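PDB 4B4O: epimerase family protein SDR39U1 from Homo sapiens, which is thought to act as an NADP-dependent oxidoreductase of the short-chain dehydrogenase/reductase superfamily and is captured here with bound NADPH. Local coordinates for residues 189-194 and 263-268; 195-200 and 277-282; 173-178 and 238-243; 103-108 and 137-142. The protein carries 3 engineered substitutions. One frame throughout, in Å; residues are numbered along the deposited sequence.

Interaction 1 (189-194 and 263-268)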
# COMPACT_ATOMS: atom_id res chain seq x y z
N PHE A 189 3.87 9.65 -14.20
CA PHE A 189 3.06 9.98 -13.05
C PHE A 189 3.59 9.25 -11.81
O PHE A 189 4.07 8.10 -11.88
CB PHE A 189 1.59 9.66 -13.28
CG PHE A 189 0.93 10.52 -14.31
CD1 PHE A 189 0.74 11.88 -14.09
CD2 PHE A 189 0.50 9.97 -15.51
CE1 PHE A 189 0.14 12.68 -15.05
CE2 PHE A 189 -0.09 10.77 -16.47
CZ PHE A 189 -0.28 12.13 -16.24
N PHE A 190 3.51 9.94 -10.69
CA PHE A 190 3.98 9.44 -9.42
C PHE A 190 2.80 9.40 -8.45
O PHE A 190 2.57 10.36 -7.71
CB PHE A 190 5.09 10.36 -8.92
CG PHE A 190 5.84 9.84 -7.75
CD1 PHE A 190 6.77 8.82 -7.90
CD2 PHE A 190 5.65 10.39 -6.50
CE1 PHE A 190 7.46 8.32 -6.81
CE2 PHE A 190 6.35 9.92 -5.40
CZ PHE A 190 7.27 8.89 -5.56
N PRO A 191 2.01 8.30 -8.48
CA PRO A 191 0.92 8.16 -7.50
C PRO A 191 1.51 7.88 -6.13
O PRO A 191 2.28 6.93 -5.98
CB PRO A 191 0.13 6.93 -8.00
CG PRO A 191 1.11 6.14 -8.77
CD PRO A 191 2.12 7.12 -9.34
N TRP A 192 1.17 8.71 -5.15
CA TRP A 192 1.77 8.62 -3.84
C TRP A 192 0.74 8.91 -2.80
O TRP A 192 -0.31 9.50 -3.10
CB TRP A 192 2.92 9.61 -3.75
CG TRP A 192 2.44 11.03 -3.82
CD1 TRP A 192 2.24 11.80 -4.94
CD2 TRP A 192 2.01 11.87 -2.69
NE1 TRP A 192 1.76 13.01 -4.60
CE2 TRP A 192 1.59 13.12 -3.27
CE3 TRP A 192 1.94 11.69 -1.31
CZ2 TRP A 192 1.12 14.16 -2.50
CZ3 TRP A 192 1.46 12.74 -0.53
CH2 TRP A 192 1.07 13.95 -1.12
N ILE A 193 1.04 8.55 -1.56
CA ILE A 193 0.23 8.93 -0.41
C ILE A 193 1.12 8.99 0.83
O ILE A 193 2.07 8.21 0.95
CB ILE A 193 -0.93 7.93 -0.16
CG1 ILE A 193 -1.92 8.48 0.88
CG2 ILE A 193 -0.42 6.54 0.27
CD1 ILE A 193 -3.21 7.68 0.94
N HIS A 194 0.85 9.93 1.71
CA HIS A 194 1.56 10.00 2.97
C HIS A 194 1.07 8.88 3.84
O HIS A 194 -0.12 8.57 3.87
CB HIS A 194 1.34 11.33 3.65
CG HIS A 194 2.22 11.55 4.85
ND1 HIS A 194 1.94 11.04 6.06
CD2 HIS A 194 3.42 12.24 4.99
CE1 HIS A 194 2.89 11.40 6.93
NE2 HIS A 194 3.80 12.12 6.27
N GLU A 263 7.63 4.01 -15.02
CA GLU A 263 6.34 4.37 -15.58
C GLU A 263 5.34 4.66 -14.47
O GLU A 263 5.65 4.50 -13.29
CB GLU A 263 5.82 3.24 -16.47
CG GLU A 263 6.80 2.78 -17.54
CD GLU A 263 6.19 1.78 -18.50
OE1 GLU A 263 5.10 2.06 -19.02
OE2 GLU A 263 6.80 0.72 -18.74
N GLY A 264 4.15 5.10 -14.86
CA GLY A 264 3.15 5.52 -13.90
C GLY A 264 1.73 5.69 -14.41
O GLY A 264 1.48 5.74 -15.60
N GLN A 265 0.81 5.77 -13.45
CA GLN A 265 -0.62 5.90 -13.69
C GLN A 265 -1.08 7.20 -13.06
O GLN A 265 -0.75 7.47 -11.89
CB GLN A 265 -1.42 4.80 -12.96
CG GLN A 265 -0.93 3.37 -13.05
CD GLN A 265 0.22 3.02 -12.14
OE1 GLN A 265 0.71 3.85 -11.38
NE2 GLN A 265 0.65 1.76 -12.19
N LYS A 266 -1.89 7.97 -13.76
CA LYS A 266 -2.55 9.11 -13.13
C LYS A 266 -3.82 8.60 -12.45
O LYS A 266 -4.76 8.16 -13.10
CB LYS A 266 -2.85 10.18 -14.18
CG LYS A 266 -3.78 11.31 -13.76
CD LYS A 266 -3.29 12.11 -12.55
CE LYS A 266 -4.15 13.39 -12.32
NZ LYS A 266 -4.62 14.18 -13.52
N VAL A 267 -3.83 8.60 -11.12
CA VAL A 267 -4.93 8.00 -10.38
C VAL A 267 -5.64 9.07 -9.55
O VAL A 267 -5.03 9.71 -8.70
CB VAL A 267 -4.46 6.83 -9.48
CG1 VAL A 267 -5.65 6.20 -8.77
CG2 VAL A 267 -3.75 5.75 -10.31
N ILE A 268 -6.96 9.17 -9.74
CA ILE A 268 -7.82 10.02 -8.93
C ILE A 268 -8.52 9.23 -7.81
O ILE A 268 -9.09 8.17 -8.05
CB ILE A 268 -8.86 10.70 -9.80
CG1 ILE A 268 -8.15 11.52 -10.87
CG2 ILE A 268 -9.78 11.54 -8.95
CD1 ILE A 268 -9.06 11.90 -12.03
O HOH W 1 3.13 8.07 -16.71
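Phe-189 lays its ring against Lys-266, and this is the tight half of the contact. The CB of Lys-266 stands 3.5 Å from the centroid of the Phe-189 ring, only 9° off the ring normal, as a CH-pi contact over the face. Phe-189 suits the place because a flat ring can receive an aliphatic methylene squarely. Its CG lies beside the backbone N and anti to the carbonyl carbon (chi1 -67°), which swings the ring under Lys-266 while Phe-189 CB rests 3.5 Å from Gln-265 O. The lysine chain then bends at chi2 and leads its amine away, toward a long and weak ion pair with Glu-119. With an alanine at this position the lysine methylene would probably lose the ring it rests on, and a gap would open beside the backbone of 265-266.

Gly-264 brings the backbones together: Gly-264 CA lies 3.4 Å from Phe-189 O in a CA-H...O contact, and a side chain there would probably run into that oxygen. Beyond it, Pro-191 CG meets Gln-265 OE1 at 3.5 Å, a greasy ring beside an amide oxygen.

Toward the outer side the fit slackens. The exposed Glu-263 turns its side chain away, and a water links the two segments, accepting from Phe-189 N at 3.1 Å and donating to Gly-264 O. The whole joins the residues leading into strand 192-194, part of the parallel Rossmann-type sheet, to the loop between helices 255-262 and 270-274 in the C-terminal DUF1731 region.

Interaction 2 (195-200 and 277-282)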
# COMPACT_ATOMS: atom_id res chain seq x y z
N ILE A 195 1.99 8.23 4.55
CA ILE A 195 1.63 7.09 5.37
C ILE A 195 0.51 7.42 6.34
O ILE A 195 -0.32 6.58 6.61
CB ILE A 195 2.83 6.53 6.19
CG1 ILE A 195 2.37 5.26 6.92
CG2 ILE A 195 3.37 7.59 7.17
CD1 ILE A 195 3.27 4.07 6.83
N GLY A 196 0.48 8.63 6.87
CA GLY A 196 -0.59 9.04 7.77
C GLY A 196 -1.95 9.00 7.11
O GLY A 196 -2.95 8.71 7.76
N ASP A 197 -1.99 9.31 5.82
CA ASP A 197 -3.25 9.33 5.08
C ASP A 197 -3.69 7.95 4.62
O ASP A 197 -4.89 7.69 4.53
CB ASP A 197 -3.17 10.30 3.90
CG ASP A 197 -3.37 11.74 4.32
OD1 ASP A 197 -4.26 12.00 5.16
OD2 ASP A 197 -2.64 12.62 3.80
N LEU A 198 -2.76 7.04 4.34
CA LEU A 198 -3.16 5.66 4.09
C LEU A 198 -3.73 5.06 5.37
O LEU A 198 -4.77 4.43 5.35
CB LEU A 198 -2.01 4.79 3.54
CG LEU A 198 -2.46 3.36 3.18
CD1 LEU A 198 -3.59 3.40 2.17
CD2 LEU A 198 -1.30 2.57 2.60
N ALA A 199 -3.02 5.28 6.47
CA ALA A 199 -3.46 4.86 7.78
C ALA A 199 -4.86 5.41 8.10
O ALA A 199 -5.72 4.71 8.64
CB ALA A 199 -2.44 5.31 8.81
N GLY A 200 -5.06 6.68 7.73
CA GLY A 200 -6.34 7.37 7.93
C GLY A 200 -7.50 6.81 7.09
O GLY A 200 -8.60 6.61 7.60
N TYR A 277 -13.65 11.12 3.82
CA TYR A 277 -12.28 11.19 4.32
C TYR A 277 -11.60 12.48 3.89
O TYR A 277 -11.75 12.93 2.77
CB TYR A 277 -11.40 10.02 3.86
CG TYR A 277 -10.00 10.10 4.46
CD1 TYR A 277 -9.77 9.76 5.80
CD2 TYR A 277 -8.91 10.56 3.71
CE1 TYR A 277 -8.52 9.85 6.37
CE2 TYR A 277 -7.66 10.66 4.27
CZ TYR A 277 -7.47 10.31 5.60
OH TYR A 277 -6.23 10.43 6.15
N GLN A 278 -10.83 13.06 4.82
CA GLN A 278 -10.16 14.33 4.62
C GLN A 278 -8.67 14.21 4.88
O GLN A 278 -8.26 13.82 5.96
CB GLN A 278 -10.81 15.38 5.50
CG GLN A 278 -12.24 15.67 5.05
CD GLN A 278 -12.91 16.82 5.77
OE1 GLN A 278 -13.09 16.77 6.98
NE2 GLN A 278 -13.30 17.86 5.03
N TYR A 279 -7.88 14.53 3.87
CA TYR A 279 -6.44 14.28 3.87
C TYR A 279 -5.68 15.25 4.76
O TYR A 279 -5.98 16.44 4.77
CB TYR A 279 -5.88 14.38 2.45
CG TYR A 279 -6.21 13.23 1.55
CD1 TYR A 279 -7.44 13.16 0.90
CD2 TYR A 279 -5.31 12.20 1.35
CE1 TYR A 279 -7.75 12.11 0.06
CE2 TYR A 279 -5.62 11.14 0.52
CZ TYR A 279 -6.85 11.10 -0.12
OH TYR A 279 -7.16 10.06 -0.96
N SER A 280 -4.73 14.72 5.53
CA SER A 280 -3.82 15.54 6.33
C SER A 280 -2.71 16.14 5.47
O SER A 280 -2.22 17.24 5.74
CB SER A 280 -3.19 14.72 7.44
OG SER A 280 -4.18 14.37 8.38
N PHE A 281 -2.30 15.41 4.43
CA PHE A 281 -1.19 15.81 3.58
C PHE A 281 -1.54 15.60 2.09
O PHE A 281 -0.94 14.79 1.41
CB PHE A 281 0.08 15.02 3.96
CG PHE A 281 0.49 15.17 5.39
CD1 PHE A 281 1.15 16.31 5.82
CD2 PHE A 281 0.22 14.18 6.32
CE1 PHE A 281 1.51 16.47 7.16
CE2 PHE A 281 0.58 14.32 7.64
CZ PHE A 281 1.22 15.46 8.06
N PRO A 282 -2.53 16.34 1.60
CA PRO A 282 -2.93 16.18 0.19
C PRO A 282 -1.93 16.74 -0.84
O PRO A 282 -1.94 16.30 -1.98
CB PRO A 282 -4.23 17.01 0.12
CG PRO A 282 -4.06 18.04 1.16
CD PRO A 282 -3.34 17.35 2.28
O HOH W 2 -1.04 12.04 1.53
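Asp-197 presents its carboxylate to Tyr-277 almost at a right angle, the carboxylate and ring planes standing 88° apart. The phenol comes in at the outer side of the carboxylate: Tyr-277 OH donates to the anti lone pair of Asp-197 OD1 over 2.7 Å. From the other side, Ser-280 N reaches the syn lone pair of the same Asp-197 OD1 at 2.8 Å, in a fairly straight bond. OD1 is thus gripped by two donors. Asp-197 OD2 takes Phe-281 N on its syn lone pair at 2.9 Å, while a water donates both to OD2 and to Phe-281 O. Successive backbone N-H groups held by the two oxygens fix the rotation of the carboxylate, whose CG lies beside its own backbone N and anti to the carbonyl carbon (chi1 -81°).

Asp-197 sits in the first turn of helix 195-207, which follows directly on a strand of the Rossmann-type sheet, and its partners belong to the loop between helices 270-274 and 284-293. A carboxylate suits this spot: it is buried, and the several donors, together with the nearby helix start, would be expected to favour its charged form.

The aromatic rings pack round this group. Tyr-279 is inclined to the carboxylate by 68°, with OD2 in the plane at its edge, and carries Tyr-277 CE2 over its face, 3.9 Å above the ring plane. Glycine suits position 200, since a CB in the present arrangement would probably crowd Tyr-277 OH; Tyr-277 CE1 lies against the backbone there, 3.3 Å from Gly-200 C.

Interaction 3 (173-178 and 238-243)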
# COMPACT_ATOMS: atom_id res chain seq x y z
N LEU A 173 18.58 8.55 2.47
CA LEU A 173 20.00 8.83 2.66
C LEU A 173 20.65 9.37 1.37
O LEU A 173 21.34 10.38 1.42
CB LEU A 173 20.76 7.63 3.21
CG LEU A 173 22.25 7.85 3.52
CD1 LEU A 173 22.57 9.05 4.43
CD2 LEU A 173 22.83 6.58 4.09
N PRO A 174 20.41 8.73 0.21
CA PRO A 174 20.98 9.28 -1.01
C PRO A 174 20.52 10.70 -1.31
O PRO A 174 21.34 11.55 -1.64
CB PRO A 174 20.49 8.30 -2.09
CG PRO A 174 20.32 7.02 -1.37
CD PRO A 174 19.82 7.39 -0.01
N PHE A 175 19.23 10.95 -1.19
CA PHE A 175 18.73 12.29 -1.40
C PHE A 175 19.38 13.29 -0.45
O PHE A 175 19.81 14.37 -0.88
CB PHE A 175 17.20 12.36 -1.27
CG PHE A 175 16.48 12.17 -2.56
CD1 PHE A 175 16.29 10.90 -3.10
CD2 PHE A 175 15.99 13.28 -3.26
CE1 PHE A 175 15.62 10.74 -4.31
CE2 PHE A 175 15.32 13.11 -4.48
CZ PHE A 175 15.15 11.84 -5.00
N ARG A 176 19.48 12.92 0.82
CA ARG A 176 20.15 13.76 1.80
C ARG A 176 21.59 14.06 1.47
O ARG A 176 22.12 15.07 1.91
CB ARG A 176 20.07 13.13 3.19
CG ARG A 176 18.71 13.33 3.84
CD ARG A 176 18.62 12.62 5.18
NE ARG A 176 19.45 13.28 6.18
CZ ARG A 176 19.76 12.76 7.37
NH1 ARG A 176 19.31 11.55 7.70
NH2 ARG A 176 20.52 13.43 8.25
N LEU A 177 22.23 13.19 0.70
CA LEU A 177 23.62 13.36 0.34
C LEU A 177 23.82 14.03 -1.02
O LEU A 177 24.94 14.13 -1.51
CB LEU A 177 24.34 12.00 0.37
CG LEU A 177 24.65 11.42 1.76
CD1 LEU A 177 25.12 9.99 1.61
CD2 LEU A 177 25.70 12.23 2.51
N GLY A 178 22.72 14.46 -1.62
CA GLY A 178 22.78 15.11 -2.93
C GLY A 178 22.90 14.17 -4.14
O GLY A 178 23.27 14.62 -5.24
N ARG A 238 18.70 20.31 -0.69
CA ARG A 238 19.77 19.64 -1.42
C ARG A 238 19.58 19.67 -2.90
O ARG A 238 18.45 19.66 -3.41
CB ARG A 238 19.79 18.16 -1.05
CG ARG A 238 20.49 17.72 0.21
CD ARG A 238 21.91 18.15 0.41
NE ARG A 238 22.03 17.77 1.82
CZ ARG A 238 21.91 18.54 2.89
NH1 ARG A 238 21.85 19.85 2.82
NH2 ARG A 238 21.94 17.91 4.06
N ARG A 239 20.71 19.64 -3.58
CA ARG A 239 20.79 19.33 -5.01
C ARG A 239 20.12 17.99 -5.28
O ARG A 239 20.41 17.02 -4.59
CB ARG A 239 22.26 19.22 -5.43
CG ARG A 239 23.18 20.40 -5.07
CD ARG A 239 24.65 20.13 -5.41
NE ARG A 239 25.13 18.86 -4.82
CZ ARG A 239 26.09 18.72 -3.87
NH1 ARG A 239 26.74 19.77 -3.35
NH2 ARG A 239 26.40 17.49 -3.43
N ALA A 240 19.21 17.93 -6.26
CA ALA A 240 18.62 16.65 -6.70
C ALA A 240 18.64 16.54 -8.25
O ALA A 240 17.61 16.35 -8.89
CB ALA A 240 17.23 16.47 -6.14
N PHE A 241 19.85 16.62 -8.81
CA PHE A 241 20.08 16.80 -10.24
C PHE A 241 20.54 15.56 -11.00
O PHE A 241 20.76 15.63 -12.19
CB PHE A 241 21.16 17.86 -10.42
CG PHE A 241 20.90 19.13 -9.68
CD1 PHE A 241 19.58 19.54 -9.40
CD2 PHE A 241 21.96 19.95 -9.29
CE1 PHE A 241 19.34 20.72 -8.72
CE2 PHE A 241 21.71 21.14 -8.62
CZ PHE A 241 20.41 21.52 -8.34
N ILE A 242 20.68 14.45 -10.31
CA ILE A 242 21.30 13.25 -10.90
C ILE A 242 20.26 12.22 -11.37
O ILE A 242 19.69 11.51 -10.55
CB ILE A 242 22.25 12.57 -9.90
CG1 ILE A 242 23.36 13.54 -9.51
CG2 ILE A 242 22.83 11.30 -10.50
CD1 ILE A 242 24.36 12.93 -8.58
N PRO A 243 20.05 12.12 -12.71
CA PRO A 243 19.00 11.22 -13.20
C PRO A 243 19.46 9.78 -13.15
O PRO A 243 20.64 9.52 -13.38
CB PRO A 243 18.78 11.67 -14.66
CG PRO A 243 19.56 12.95 -14.81
CD PRO A 243 20.70 12.82 -13.84
O HOH W 3 19.40 14.87 -3.66
O HOH W 4 22.50 16.50 -7.30
O HOH W 5 25.86 15.84 -5.73
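The Schellman motif that closes helix 166-176, with Gly-178 at positive phi (80°), is met here by Arg-238, Arg-239 and the loop that follows helix 225-236. Glycine fits because it readily adopts this backbone shape; a CB would probably also crowd the Arg-239 guanidinium as it lies here. Gly-178 CA lies 3.5 Å from Arg-239 O in a CA-H...O contact.

Arg-238 supplies the direct bond. Its CG lies beside the backbone N (chi1 -82°), and a further bend at chi2 carries the chain over the last turn of the helix. There Arg-238 NE donates to Arg-176 O at 2.7 Å, with the oxygen in the guanidinium plane at its edge. The bond is well aligned at the hydrogen (161°), although the donor is tilted out of the carbonyl plane. Arginine suits a helix C-terminus, where carbonyls run out of helical N-H partners and positive charge is probably favoured. Elsewhere in the contact, Phe-175 CE2 and Ala-240 CB make a light apolar contact at 4.2 Å.

Waters fill out the rest. One donates to both Phe-175 O and Arg-239 O. Gly-178 O accepts from two others, one accepting in turn from Phe-241 N and the other, at 2.9 Å, from Arg-239 NH2.

Interaction 4 (103-108 and 137-142). With NDP (NADPH dihydro-nicotinamide-adenine-dinucleotide phosphate), chain I.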
# COMPACT_ATOMS: atom_id res chain seq x y z
N TRP A 103 -14.02 -5.77 6.63
CA TRP A 103 -12.87 -6.53 6.07
C TRP A 103 -12.21 -5.73 4.98
O TRP A 103 -12.81 -5.45 3.95
CB TRP A 103 -13.36 -7.86 5.53
CG TRP A 103 -12.47 -8.69 4.62
CD1 TRP A 103 -12.85 -9.31 3.44
CD2 TRP A 103 -11.08 -9.12 4.81
NE1 TRP A 103 -11.82 -10.04 2.90
CE2 TRP A 103 -10.74 -9.97 3.66
CE3 TRP A 103 -10.11 -8.89 5.77
CZ2 TRP A 103 -9.49 -10.54 3.50
CZ3 TRP A 103 -8.85 -9.48 5.60
CH2 TRP A 103 -8.55 -10.27 4.48
N VAL A 104 -10.97 -5.32 5.22
CA VAL A 104 -10.30 -4.35 4.37
C VAL A 104 -8.98 -4.89 3.88
O VAL A 104 -8.17 -5.36 4.67
CB VAL A 104 -10.05 -3.07 5.16
CG1 VAL A 104 -9.43 -2.02 4.24
CG2 VAL A 104 -11.35 -2.62 5.81
N LEU A 105 -8.75 -4.81 2.56
CA LEU A 105 -7.50 -5.27 1.94
C LEU A 105 -6.78 -4.11 1.32
O LEU A 105 -7.41 -3.18 0.81
CB LEU A 105 -7.80 -6.30 0.85
CG LEU A 105 -6.57 -6.93 0.21
CD1 LEU A 105 -5.70 -7.61 1.26
CD2 LEU A 105 -7.01 -7.95 -0.83
N VAL A 106 -5.45 -4.15 1.40
CA VAL A 106 -4.62 -3.17 0.70
C VAL A 106 -4.03 -3.86 -0.50
O VAL A 106 -3.40 -4.91 -0.37
CB VAL A 106 -3.48 -2.59 1.57
CG1 VAL A 106 -2.46 -1.85 0.71
CG2 VAL A 106 -4.01 -1.65 2.64
N THR A 107 -4.27 -3.30 -1.68
CA THR A 107 -3.56 -3.74 -2.89
C THR A 107 -2.91 -2.50 -3.51
O THR A 107 -2.47 -1.60 -2.77
CB THR A 107 -4.49 -4.52 -3.83
OG1 THR A 107 -5.47 -3.64 -4.39
CG2 THR A 107 -5.21 -5.63 -3.07
N GLY A 108 -2.80 -2.44 -4.83
CA GLY A 108 -1.98 -1.41 -5.46
C GLY A 108 -2.53 -0.78 -6.71
O GLY A 108 -3.37 -1.34 -7.39
N THR A 137 -5.63 -8.38 -9.38
CA THR A 137 -6.92 -9.07 -9.66
C THR A 137 -7.09 -10.31 -8.78
O THR A 137 -8.09 -10.47 -8.10
CB THR A 137 -7.07 -9.46 -11.17
OG1 THR A 137 -7.10 -8.29 -11.97
CG2 THR A 137 -8.35 -10.24 -11.43
N LYS A 138 -6.09 -11.16 -8.78
CA LYS A 138 -6.13 -12.43 -8.03
C LYS A 138 -6.17 -12.19 -6.53
O LYS A 138 -6.85 -12.87 -5.79
CB LYS A 138 -4.92 -13.31 -8.38
CG LYS A 138 -4.95 -13.90 -9.77
CD LYS A 138 -3.54 -14.19 -10.24
CE LYS A 138 -3.50 -15.21 -11.38
NZ LYS A 138 -2.27 -15.02 -12.19
N TRP A 139 -5.42 -11.19 -6.11
CA TRP A 139 -5.34 -10.76 -4.73
C TRP A 139 -6.68 -10.31 -4.22
O TRP A 139 -7.12 -10.72 -3.16
CB TRP A 139 -4.34 -9.61 -4.68
CG TRP A 139 -3.71 -9.24 -3.37
CD1 TRP A 139 -3.98 -9.74 -2.11
CD2 TRP A 139 -2.70 -8.22 -3.18
NE1 TRP A 139 -3.20 -9.11 -1.17
CE2 TRP A 139 -2.41 -8.19 -1.76
CE3 TRP A 139 -2.02 -7.37 -4.01
CZ2 TRP A 139 -1.49 -7.33 -1.23
CZ3 TRP A 139 -1.09 -6.50 -3.46
CH2 TRP A 139 -0.83 -6.49 -2.10
N GLU A 140 -7.34 -9.45 -4.98
CA GLU A 140 -8.67 -8.99 -4.62
C GLU A 140 -9.66 -10.15 -4.67
O GLU A 140 -10.51 -10.28 -3.80
CB GLU A 140 -9.10 -7.82 -5.52
CG GLU A 140 -8.24 -6.59 -5.25
CD GLU A 140 -8.57 -5.36 -6.11
OE1 GLU A 140 -9.57 -5.35 -6.85
OE2 GLU A 140 -7.78 -4.38 -6.01
N ALA A 141 -9.52 -11.02 -5.67
CA ALA A 141 -10.39 -12.20 -5.75
C ALA A 141 -10.28 -13.05 -4.49
O ALA A 141 -11.27 -13.62 -4.02
CB ALA A 141 -10.05 -13.03 -6.97
N ALA A 142 -9.07 -13.15 -3.96
CA ALA A 142 -8.79 -13.98 -2.81
C ALA A 142 -9.50 -13.44 -1.57
O ALA A 142 -9.88 -14.20 -0.68
CB ALA A 142 -7.29 -14.06 -2.60
PA NDP I . 6.05 -4.44 4.68
O1A NDP I . 7.03 -5.31 3.87
O2A NDP I . 6.58 -3.37 5.66
O5B NDP I . 5.09 -5.33 5.66
C5B NDP I . 4.76 -6.64 5.19
C4B NDP I . 4.47 -7.50 6.39
O4B NDP I . 3.92 -8.73 5.90
C3B NDP I . 5.74 -7.83 7.18
O3B NDP I . 5.86 -7.07 8.42
C2B NDP I . 5.62 -9.31 7.48
O2B NDP I . 5.07 -9.55 8.77
C1B NDP I . 4.62 -9.81 6.49
N9A NDP I . 5.38 -10.51 5.45
C8A NDP I . 6.54 -10.17 4.79
N7A NDP I . 6.89 -11.21 3.93
C5A NDP I . 5.96 -12.19 4.07
C6A NDP I . 5.68 -13.51 3.50
N6A NDP I . 6.47 -14.05 2.54
N1A NDP I . 4.60 -14.19 3.94
C2A NDP I . 3.80 -13.66 4.90
N3A NDP I . 3.96 -12.44 5.45
C4A NDP I . 4.98 -11.71 5.06
O3 NDP I . 5.10 -3.83 3.52
PN NDP I . 4.26 -2.47 3.67
O1N NDP I . 3.86 -2.30 5.13
O2N NDP I . 5.02 -1.34 3.03
O5D NDP I . 2.95 -2.78 2.73
C5D NDP I . 2.08 -3.83 3.22
C4D NDP I . 1.18 -4.38 2.13
O4D NDP I . 0.76 -3.24 1.39
C3D NDP I . 1.88 -5.31 1.12
O3D NDP I . 0.99 -6.40 0.73
C2D NDP I . 2.23 -4.38 -0.06
O2D NDP I . 2.16 -4.92 -1.38
C1D NDP I . 1.11 -3.37 0.01
N1N NDP I . 1.46 -2.07 -0.60
C2N NDP I . 2.50 -1.36 -0.16
C3N NDP I . 2.81 -0.14 -0.73
C7N NDP I . 3.97 0.62 -0.20
O7N NDP I . 4.40 0.31 0.91
N7N NDP I . 4.52 1.61 -0.90
C4N NDP I . 1.98 0.44 -1.82
C5N NDP I . 0.86 -0.41 -2.21
C6N NDP I . 0.65 -1.63 -1.58
P2B NDP I . 5.72 -10.73 9.72
O1X NDP I . 5.21 -12.05 9.17
O2X NDP I . 7.27 -10.60 9.63
O3X NDP I . 5.04 -10.29 11.04
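The NADPH pocket is walled on one side by this contact, in which Val-106, Thr-107 and Trp-139 all belong to the cofactor site. Trp-139 reaches from the helix with its CG anti to the backbone N (chi1 -161°), laying the indole beneath the end of strand 102-108. Over one face of that indole sit Val-106 O, 3.2 Å from Trp-139 CZ2, and the methyl CG2 of Thr-107, a CH-pi contact 3.9 Å from the centroid of the six-membered ring. Leu-105 CD2 packs against Trp-139 CD1, on the five-membered side. The indole edge is turned to the cofactor, Trp-139 CZ2 lying 3.3 Å from O3D of the nicotinamide ribose.

Strand 103-108 and helix 137-142 run antiparallel, at 173° and 9.1 Å between axes, as befits neighbours in a Rossmann-type beta-alpha-beta unit: helix 131-143 lies on the chain's path from strand 102-108 to the adjacent parallel strand 151-161. A broad aromatic suits such a place because it fills the layer between helix and sheet and still reaches the ribose; an alanine here would probably open a gap against Thr-107 and leave the ribose without the indole edge beside it.

Thr-107 serves both sides of its CB. While the methyl covers the indole, Thr-107 OG1 donates to the anti lone pair of Glu-140 OE2 at 2.9 Å, an oxygen that also forms a salt bridge with Arg-156. Threonine's branched pair of methyl and hydroxyl thus meets an apolar and a polar neighbour at once. Its carbonyl turns to the cofactor instead, Thr-107 O lying 3.3 Å from C6N of the nicotinamide, and Val-106 CG1 comes to 3.6 Å from O4D.

In the fold
Interactions 1 and 2 adjoin: strand 192-194 runs straight into helix 195-207, the centres of the two interactions lie about 15 Å apart, and Trp-192 CH2 touches Phe-281 O at 3.3 Å. Both join the C-terminal part of the chain to the Rossmann-type part, on whose sheet interaction 4 also lies. Interaction 4 meets the NADPH directly, whereas the side chain of Pro-191 in interaction 1 stays about 9 Å from the cofactor, and Gly-196 itself, in interaction 2, lies about 12 Å from it. Interaction 3 lies apart, its centre about 35 Å from that of interaction 4 and on the opposite side of the chain's centre. Along the chain, interaction 4 closes first, while the segments of the other three interleave.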